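Local coordinates for hypothetical membrane protein (Corynebacterium glutamicum, PDB 6JS9) that binds heme through its N-terminal domain, the part described here, and probably takes part in heme uptake and transfer at the corynebacterial cell surface, at residues R22-Q26 with T27-K31; A140-Q144 with D145-L149. All coordinates share one frame; numbering follows the deposited sequence. Where two conformers were deposited one is given.

Contact 1 (R22-Q26 with T27-K31) and contact 2 (A140-Q144 with D145-L149) lie on opposite sides of the centre of the chain, with their own centres 36 Å apart and their nearest atoms about 14 Å apart, so neither touches the other. Contact 1 belongs to the heme pocket: it is the end of helix 19-26 and the turn that follows, and it carries Y24, the axial ligand of the iron. Contact 2 lies away from that pocket, where the chain turns into strand 146-155 of the antiparallel sheet. Both are local contacts in which an aromatic ring receives a methyl group on one face.

Contact 1: R22-Q26 with T27-K31; sequences RNYIQ and TGVAK. With HEM (protoporphyrin IX containing Fe), chain C.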
ATOM      1  N   ARG A  22      -3.235 -11.197   3.433  1.00 29.86           N
ATOM      2  CA  ARG A  22      -2.286 -12.076   2.747  1.00 27.73           C
ATOM      3  C   ARG A  22      -2.577 -13.537   3.057  1.00 31.13           C
ATOM      4  O   ARG A  22      -2.465 -14.398   2.175  1.00 28.46           O
ATOM      5  CB  ARG A  22      -0.838 -11.732   3.130  1.00 31.52           C
ATOM      6  CG  ARG A  22      -0.430 -10.286   2.829  1.00 31.64           C
ATOM      7  CD  ARG A  22       1.092 -10.091   2.797  1.00 38.02           C
ATOM      8  NE  ARG A  22       1.774 -10.585   3.992  1.00 40.84           N
ATOM      9  CZ  ARG A  22       1.788  -9.953   5.162  1.00 36.77           C
ATOM     10  NH1 ARG A  22       1.147  -8.802   5.303  1.00 32.58           N
ATOM     11  NH2 ARG A  22       2.433 -10.479   6.189  1.00 36.82           N
ATOM     12  N   ASN A  23      -2.935 -13.835   4.314  1.00 28.44           N
ATOM     13  CA  ASN A  23      -3.266 -15.201   4.697  1.00 36.19           C
ATOM     14  C   ASN A  23      -4.570 -15.638   4.048  1.00 31.30           C
ATOM     15  O   ASN A  23      -4.674 -16.759   3.538  1.00 32.39           O
ATOM     16  CB  ASN A  23      -3.382 -15.314   6.217  1.00 42.84           C
ATOM     17  CG  ASN A  23      -2.035 -15.301   6.924  1.00 41.40           C
ATOM     18  OD1 ASN A  23      -0.984 -15.527   6.319  1.00 38.90           O
ATOM     19  ND2 ASN A  23      -2.069 -15.061   8.226  1.00 37.43           N
ATOM     20  N   TYR A  24      -5.577 -14.763   4.083  1.00 34.36           N
ATOM     21  CA  TYR A  24      -6.837 -15.013   3.399  1.00 36.22           C
ATOM     22  C   TYR A  24      -6.598 -15.411   1.942  1.00 39.96           C
ATOM     23  O   TYR A  24      -7.141 -16.418   1.467  1.00 32.22           O
ATOM     24  CB  TYR A  24      -7.716 -13.764   3.517  1.00 30.70           C
ATOM     25  CG  TYR A  24      -8.851 -13.702   2.532  1.00 28.02           C
ATOM     26  CD1 TYR A  24      -9.943 -14.565   2.635  1.00 29.25           C
ATOM     27  CD2 TYR A  24      -8.837 -12.776   1.501  1.00 27.04           C
ATOM     28  CE1 TYR A  24     -10.974 -14.502   1.729  1.00 30.59           C
ATOM     29  CE2 TYR A  24      -9.867 -12.698   0.597  1.00 35.63           C
ATOM     30  CZ  TYR A  24     -10.935 -13.570   0.709  1.00 35.25           C
ATOM     31  OH  TYR A  24     -11.959 -13.504  -0.207  1.00 31.39           O
ATOM     32  N   ILE A  25      -5.726 -14.668   1.245  1.00 36.29           N
ATOM     33  CA  ILE A  25      -5.432 -14.920  -0.168  1.00 27.69           C
ATOM     34  C   ILE A  25      -4.664 -16.227  -0.343  1.00 33.72           C
ATOM     35  O   ILE A  25      -4.975 -17.034  -1.227  1.00 41.27           O
ATOM     36  CB  ILE A  25      -4.642 -13.738  -0.773  1.00 32.52           C
ATOM     37  CG1 ILE A  25      -5.531 -12.504  -0.985  1.00 29.43           C
ATOM     38  CG2 ILE A  25      -3.892 -14.159  -2.074  1.00 28.15           C
ATOM     39  CD1 ILE A  25      -6.777 -12.755  -1.807  1.00 34.18           C
ATOM     40  N   GLN A  26      -3.637 -16.450   0.483  1.00 31.75           N
ATOM     41  CA  GLN A  26      -2.674 -17.511   0.198  1.00 36.20           C
ATOM     42  C   GLN A  26      -3.061 -18.852   0.814  1.00 37.68           C
ATOM     43  O   GLN A  26      -2.857 -19.895   0.186  1.00 37.07           O
ATOM     44  CB  GLN A  26      -1.274 -17.094   0.669  1.00 36.10           C
ATOM     45  CG  GLN A  26      -0.709 -15.928  -0.150  1.00 41.60           C
ATOM     46  CD  GLN A  26       0.670 -15.462   0.308  1.00 40.36           C
ATOM     47  OE1 GLN A  26       0.881 -15.155   1.488  1.00 36.70           O
ATOM     48  NE2 GLN A  26       1.614 -15.406  -0.629  1.00 35.96           N
ATOM     49  N   THR A  27      -3.623 -18.857   2.022  1.00 39.23           N
ATOM     50  CA  THR A  27      -3.988 -20.102   2.682  1.00 42.06           C
ATOM     51  C   THR A  27      -5.465 -20.206   3.048  1.00 39.53           C
ATOM     52  O   THR A  27      -5.906 -21.292   3.439  1.00 42.49           O
ATOM     53  CB  THR A  27      -3.153 -20.306   3.961  1.00 45.66           C
ATOM     54  OG1 THR A  27      -3.387 -19.219   4.869  1.00 42.30           O
ATOM     55  CG2 THR A  27      -1.672 -20.390   3.638  1.00 45.50           C
ATOM     56  N   GLY A  28      -6.244 -19.135   2.925  1.00 29.66           N
ATOM     57  CA  GLY A  28      -7.645 -19.152   3.290  1.00 36.03           C
ATOM     58  C   GLY A  28      -8.566 -19.415   2.113  1.00 35.93           C
ATOM     59  O   GLY A  28      -8.168 -19.973   1.086  1.00 29.47           O
ATOM     60  N   VAL A  29      -9.811 -18.950   2.247  1.00 38.01           N
ATOM     61  CA  VAL A  29     -10.865 -19.346   1.315  1.00 40.23           C
ATOM     62  C   VAL A  29     -10.663 -18.769  -0.093  1.00 31.71           C
ATOM     63  O   VAL A  29     -11.191 -19.325  -1.062  1.00 29.09           O
ATOM     64  CB  VAL A  29     -12.239 -18.979   1.929  1.00 28.93           C
ATOM     65  CG1 VAL A  29     -12.478 -17.480   1.949  1.00 28.44           C
ATOM     66  CG2 VAL A  29     -13.381 -19.725   1.232  1.00 30.11           C
ATOM     67  N   ALA A  30      -9.874 -17.700  -0.248  1.00 29.99           N
ATOM     68  CA  ALA A  30      -9.637 -17.133  -1.579  1.00 29.00           C
ATOM     69  C   ALA A  30      -8.834 -18.079  -2.467  1.00 35.91           C
ATOM     70  O   ALA A  30      -9.043 -18.101  -3.688  1.00 38.32           O
ATOM     71  CB  ALA A  30      -8.909 -15.791  -1.469  1.00 27.90           C
ATOM     72  N   LYS A  31      -7.921 -18.857  -1.880  1.00 29.19           N
ATOM     73  CA  LYS A  31      -7.120 -19.845  -2.603  1.00 30.05           C
ATOM     74  C   LYS A  31      -6.517 -19.248  -3.876  1.00 31.64           C
ATOM     75  O   LYS A  31      -6.732 -19.735  -4.986  1.00 34.36           O
ATOM     76  CB  LYS A  31      -7.955 -21.094  -2.919  1.00 35.75           C
ATOM     77  CG  LYS A  31      -8.163 -21.992  -1.713  1.00 36.33           C
ATOM     78  CD  LYS A  31      -6.829 -22.214  -1.004  1.00 49.84           C
ATOM     79  CE  LYS A  31      -7.004 -22.661   0.437  1.00 50.92           C
ATOM     80  NZ  LYS A  31      -7.868 -23.844   0.522  1.00 31.72           N
TER
HETATM   81  CHA HEM C 300     -12.988 -12.201   3.709  1.00 31.17           C
HETATM   82  CHB HEM C 300     -12.301  -9.085   0.045  1.00 33.36           C
HETATM   83  CHC HEM C 300     -14.840 -11.917  -2.993  1.00 27.53           C
HETATM   84  CHD HEM C 300     -15.907 -14.791   0.776  1.00 29.26           C
HETATM   85  C1A HEM C 300     -12.550 -11.112   2.977  1.00 32.90           C
HETATM   86  C2A HEM C 300     -11.684 -10.050   3.447  1.00 29.00           C
HETATM   87  C3A HEM C 300     -11.481  -9.185   2.448  1.00 33.83           C
HETATM   88  C4A HEM C 300     -12.220  -9.674   1.292  1.00 30.88           C
HETATM   89  CMA HEM C 300     -10.614  -7.899   2.539  1.00 24.87           C
HETATM   90  CAA HEM C 300     -11.099  -9.975   4.864  1.00 25.53           C
HETATM   91  CBA HEM C 300      -9.979 -11.005   4.999  1.00 27.25           C
HETATM   92  CGA HEM C 300      -9.335 -10.834   6.346  1.00 38.56           C
HETATM   93  O1A HEM C 300      -8.414  -9.977   6.467  1.00 33.75           O
HETATM   94  O2A HEM C 300      -9.762 -11.553   7.289  1.00 35.62           O
HETATM   95  C1B HEM C 300     -12.934  -9.573  -1.080  1.00 26.05           C
HETATM   96  C2B HEM C 300     -12.978  -8.895  -2.368  1.00 28.78           C
HETATM   97  C3B HEM C 300     -13.680  -9.672  -3.222  1.00 29.48           C
HETATM   98  C4B HEM C 300     -14.092 -10.870  -2.492  1.00 25.11           C
HETATM   99  CMB HEM C 300     -12.297  -7.517  -2.618  1.00 31.34           C
HETATM  100  CAB HEM C 300     -14.042  -9.472  -4.723  1.00 31.65           C
HETATM  101  CBB HEM C 300     -13.688  -8.413  -5.464  1.00 36.20           C
HETATM  102  C1C HEM C 300     -15.378 -12.950  -2.242  1.00 25.01           C
HETATM  103  C2C HEM C 300     -16.203 -14.033  -2.736  1.00 23.45           C
HETATM  104  C3C HEM C 300     -16.500 -14.831  -1.694  1.00 25.99           C
HETATM  105  C4C HEM C 300     -15.857 -14.282  -0.509  1.00 26.32           C
HETATM  106  CMC HEM C 300     -16.618 -14.151  -4.216  1.00 28.00           C
HETATM  107  CAC HEM C 300     -17.356 -16.127  -1.665  1.00 31.37           C
HETATM  108  CBC HEM C 300     -17.979 -16.629  -2.728  1.00 35.68           C
HETATM  109  C1D HEM C 300     -15.204 -14.367   1.894  1.00 23.95           C
HETATM  110  C2D HEM C 300     -15.185 -15.004   3.207  1.00 32.14           C
HETATM  111  C3D HEM C 300     -14.381 -14.284   4.014  1.00 28.14           C
HETATM  112  C4D HEM C 300     -13.861 -13.171   3.248  1.00 28.76           C
HETATM  113  CMD HEM C 300     -15.949 -16.291   3.604  1.00 27.90           C
HETATM  114  CAD HEM C 300     -14.015 -14.565   5.494  1.00 27.30           C
HETATM  115  CBD HEM C 300     -12.788 -15.482   5.436  1.00 26.61           C
HETATM  116  CGD HEM C 300     -12.267 -15.843   6.808  1.00 34.88           C
HETATM  117  O1D HEM C 300     -11.525 -16.851   6.890  1.00 33.11           O
HETATM  118  O2D HEM C 300     -12.581 -15.151   7.816  1.00 39.43           O
HETATM  119  NA  HEM C 300     -12.846 -10.847   1.659  1.00 34.39           N
HETATM  120  NB  HEM C 300     -13.629 -10.768  -1.200  1.00 27.07           N
HETATM  121  NC  HEM C 300     -15.177 -13.149  -0.893  1.00 27.43           N
HETATM  122  ND  HEM C 300     -14.376 -13.256   1.973  1.00 26.95           N
HETATM  123 FE   HEM C 300     -13.749 -12.169   0.313  1.00 36.31          FE
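The C-terminal end of helix 19-26 meets the turn that follows it through backbone bonds, with the CA atoms of Y24 and G28 4.2 Å apart and T27 the first residue to leave helical geometry. N23 O is gripped by three donors: T27 N at 2.8 Å, nearly straight at 158°, G28 N at 2.9 Å, and the hydroxyl T27 OG1 at 3.1 Å. The hydroxyl gets there because T27 chi1 of 60° sets OG1 between its own backbone N and carbonyl carbon, on the side of the last helical turn. Y24 O receives weak bonds from G28 N and A30 N, and a type I turn from G28 to K31, closed by K31 N to G28 O, carries A30 to the tyrosine. A chi1 of 162°, with CG anti to the backbone N, sends the Y24 ring out from the helix to the heme, where it is sandwiched: A30 CB lies over one face, 3.9 Å from the ring centroid in a CH-pi contact, while the heme rim at CHA and C1A covers the opposite face. V29 CG1 closes against the ring edge, 3.3 Å from Y24 CE1, and also touches heme pyrrole carbon C2D. The same methyl of A30, CB, also meets I25 CD1 at 3.7 Å, and both I25 and Y24 reach L85 of strand 82-97. At the end of the ring, Y24 OH binds the heme iron at 2.3 Å and is also hydrogen-bonded to H77 NE2, a second-shell residue that also touches V29 and A30; S20 and Y167 hydrogen-bond the heme itself. Methyl, porphyrin and edge contacts thus limit how the ring can turn, while the H77 bond would be expected to tune the oxygen as a donor, consistent with a tyrosine-ligated heme-transport domain.

Contact 2: A140-Q144 with D145-L149; sequences ADFSQ and DSIDL
One face of the F142 ring receives the terminal methyl of I147, CD1 standing 3.6 Å from the ring centroid and 18° off the normal, displaced toward the rim so that F142 CE1 is the closest ring atom at 3.5 Å. This is a CH-pi contact over the face. I147 reaches it through an extended chain, chi2 167°, while its other branch, CG2, rests 4.0 Å from A140 CB. A140 and I147 both also touch F96 of strand 82-97. The loop before the strand is shaped by a type I turn from D141 to Q144, in which Q144 N bonds to D141 O. D141 OD1 takes two donors from the same face of its carboxylate: S143 OG at 2.7 Å and S143 N at 3.0 Å, the latter making an Asx turn. Across the bend, a water donates to S146 O and accepts a weak bond from D141 N. D145, just before strand 146-155, and I147 within it bond by their backbones to I182 and L180 of strand 177-183. The turn's own bonds thus stay within A140-Q144, and the two segments meet through the I147 methyls and a partly weak water bridge, a mainly apolar direct contact.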
ATOM      1  N   ALA A 140       8.615  12.987  10.676  1.00 38.04           N
ATOM      2  CA  ALA A 140       9.412  13.086   9.463  1.00 39.14           C
ATOM      3  C   ALA A 140      10.050  14.473   9.365  1.00 40.34           C
ATOM      4  O   ALA A 140       9.387  15.493   9.579  1.00 42.10           O
ATOM      5  CB  ALA A 140       8.548  12.800   8.236  1.00 35.94           C
ATOM      6  N   ASP A 141      11.337  14.510   9.034  1.00 39.02           N
ATOM      7  CA  ASP A 141      12.078  15.768   8.906  1.00 40.01           C
ATOM      8  C   ASP A 141      13.000  15.630   7.699  1.00 39.89           C
ATOM      9  O   ASP A 141      14.058  15.002   7.794  1.00 40.63           O
ATOM     10  CB  ASP A 141      12.855  16.064  10.180  1.00 47.34           C
ATOM     11  CG  ASP A 141      13.576  17.414  10.150  1.00 47.45           C
ATOM     12  OD1 ASP A 141      13.693  18.057   9.075  1.00 44.81           O
ATOM     13  OD2 ASP A 141      14.024  17.825  11.240  1.00 47.87           O
ATOM     14  N   PHE A 142      12.595  16.213   6.566  1.00 39.16           N
ATOM     15  CA  PHE A 142      13.368  16.084   5.335  1.00 44.15           C
ATOM     16  C   PHE A 142      14.686  16.846   5.375  1.00 45.24           C
ATOM     17  O   PHE A 142      15.509  16.665   4.471  1.00 42.87           O
ATOM     18  CB  PHE A 142      12.545  16.551   4.133  1.00 40.46           C
ATOM     19  CG  PHE A 142      11.510  15.552   3.682  1.00 42.92           C
ATOM     20  CD1 PHE A 142      11.859  14.498   2.848  1.00 45.73           C
ATOM     21  CD2 PHE A 142      10.189  15.660   4.100  1.00 39.33           C
ATOM     22  CE1 PHE A 142      10.903  13.567   2.434  1.00 45.66           C
ATOM     23  CE2 PHE A 142       9.228  14.732   3.686  1.00 37.88           C
ATOM     24  CZ  PHE A 142       9.593  13.688   2.853  1.00 37.67           C
ATOM     25  N   SER A 143      14.913  17.690   6.382  1.00 45.16           N
ATOM     26  CA  SER A 143      16.234  18.294   6.525  1.00 47.82           C
ATOM     27  C   SER A 143      17.227  17.372   7.223  1.00 52.80           C
ATOM     28  O   SER A 143      18.406  17.714   7.306  1.00 58.55           O
ATOM     29  CB  SER A 143      16.155  19.604   7.298  1.00 44.76           C
ATOM     30  OG  SER A 143      16.075  19.335   8.684  1.00 50.00           O
ATOM     31  N   GLN A 144      16.792  16.229   7.739  0.52 50.19           N
ATOM     32  CA  GLN A 144      17.723  15.296   8.349  0.52 53.19           C
ATOM     33  C   GLN A 144      18.148  14.247   7.328  0.52 53.71           C
ATOM     34  O   GLN A 144      17.641  14.189   6.205  0.52 55.50           O
ATOM     35  CB  GLN A 144      17.114  14.648   9.598  0.52 52.43           C
ATOM     36  CG  GLN A 144      16.765  15.638  10.720  0.52 53.89           C
ATOM     37  CD  GLN A 144      17.985  16.275  11.395  0.52 56.06           C
ATOM     38  OE1 GLN A 144      18.845  16.872  10.743  0.52 55.28           O
ATOM     39  NE2 GLN A 144      18.049  16.157  12.717  0.52 58.24           N
ATOM     40  N   ASP A 145      19.109  13.421   7.726  1.00 53.07           N
ATOM     41  CA  ASP A 145      19.697  12.461   6.804  1.00 45.86           C
ATOM     42  C   ASP A 145      18.833  11.220   6.610  1.00 55.13           C
ATOM     43  O   ASP A 145      19.097  10.436   5.689  1.00 52.27           O
ATOM     44  CB  ASP A 145      21.099  12.070   7.290  1.00 54.72           C
ATOM     45  CG  ASP A 145      22.043  13.271   7.376  1.00 67.07           C
ATOM     46  OD1 ASP A 145      21.850  14.235   6.596  1.00 71.49           O
ATOM     47  OD2 ASP A 145      22.972  13.255   8.217  1.00 72.64           O
ATOM     48  N   SER A 146      17.796  11.029   7.425  1.00 50.76           N
ATOM     49  CA  SER A 146      16.962   9.847   7.283  1.00 46.11           C
ATOM     50  C   SER A 146      15.563  10.121   7.815  1.00 40.96           C
ATOM     51  O   SER A 146      15.335  11.053   8.590  1.00 60.11           O
ATOM     52  CB  SER A 146      17.572   8.646   8.006  1.00 54.77           C
ATOM     53  OG  SER A 146      17.799   8.971   9.359  1.00 59.00           O
ATOM     54  N   ILE A 147      14.623   9.294   7.374  1.00 39.56           N
ATOM     55  CA  ILE A 147      13.247   9.335   7.851  1.00 38.43           C
ATOM     56  C   ILE A 147      12.844   7.914   8.232  1.00 48.89           C
ATOM     57  O   ILE A 147      12.912   6.996   7.404  1.00 47.30           O
ATOM     58  CB  ILE A 147      12.289   9.921   6.802  1.00 39.54           C
ATOM     59  CG1 ILE A 147      12.560  11.413   6.617  1.00 42.72           C
ATOM     60  CG2 ILE A 147      10.819   9.661   7.194  1.00 35.93           C
ATOM     61  CD1 ILE A 147      11.899  12.017   5.400  1.00 40.49           C
ATOM     62  N   ASP A 148      12.447   7.729   9.487  1.00 50.05           N
ATOM     63  CA  ASP A 148      11.977   6.439   9.964  1.00 49.22           C
ATOM     64  C   ASP A 148      10.513   6.270   9.560  1.00 43.15           C
ATOM     65  O   ASP A 148       9.662   7.086   9.936  1.00 38.89           O
ATOM     66  CB  ASP A 148      12.160   6.357  11.479  1.00 52.80           C
ATOM     67  CG  ASP A 148      11.850   4.980  12.040  1.00 56.31           C
ATOM     68  OD1 ASP A 148      11.362   4.112  11.288  1.00 53.57           O
ATOM     69  OD2 ASP A 148      12.097   4.772  13.247  1.00 58.66           O
ATOM     70  N   LEU A 149      10.226   5.231   8.778  1.00 35.75           N
ATOM     71  CA  LEU A 149       8.879   4.960   8.279  1.00 34.30           C
ATOM     72  C   LEU A 149       8.043   4.120   9.233  1.00 41.70           C
ATOM     73  O   LEU A 149       6.897   3.783   8.898  1.00 39.02           O
ATOM     74  CB  LEU A 149       8.957   4.269   6.911  1.00 33.52           C
ATOM     75  CG  LEU A 149       9.668   5.054   5.797  1.00 37.86           C
ATOM     76  CD1 LEU A 149       9.751   4.259   4.510  1.00 42.07           C
ATOM     77  CD2 LEU A 149       9.003   6.400   5.536  1.00 38.05           C
TER
HETATM   78  O   HOH W   1      13.340  12.508  10.206  1.00 42.18           O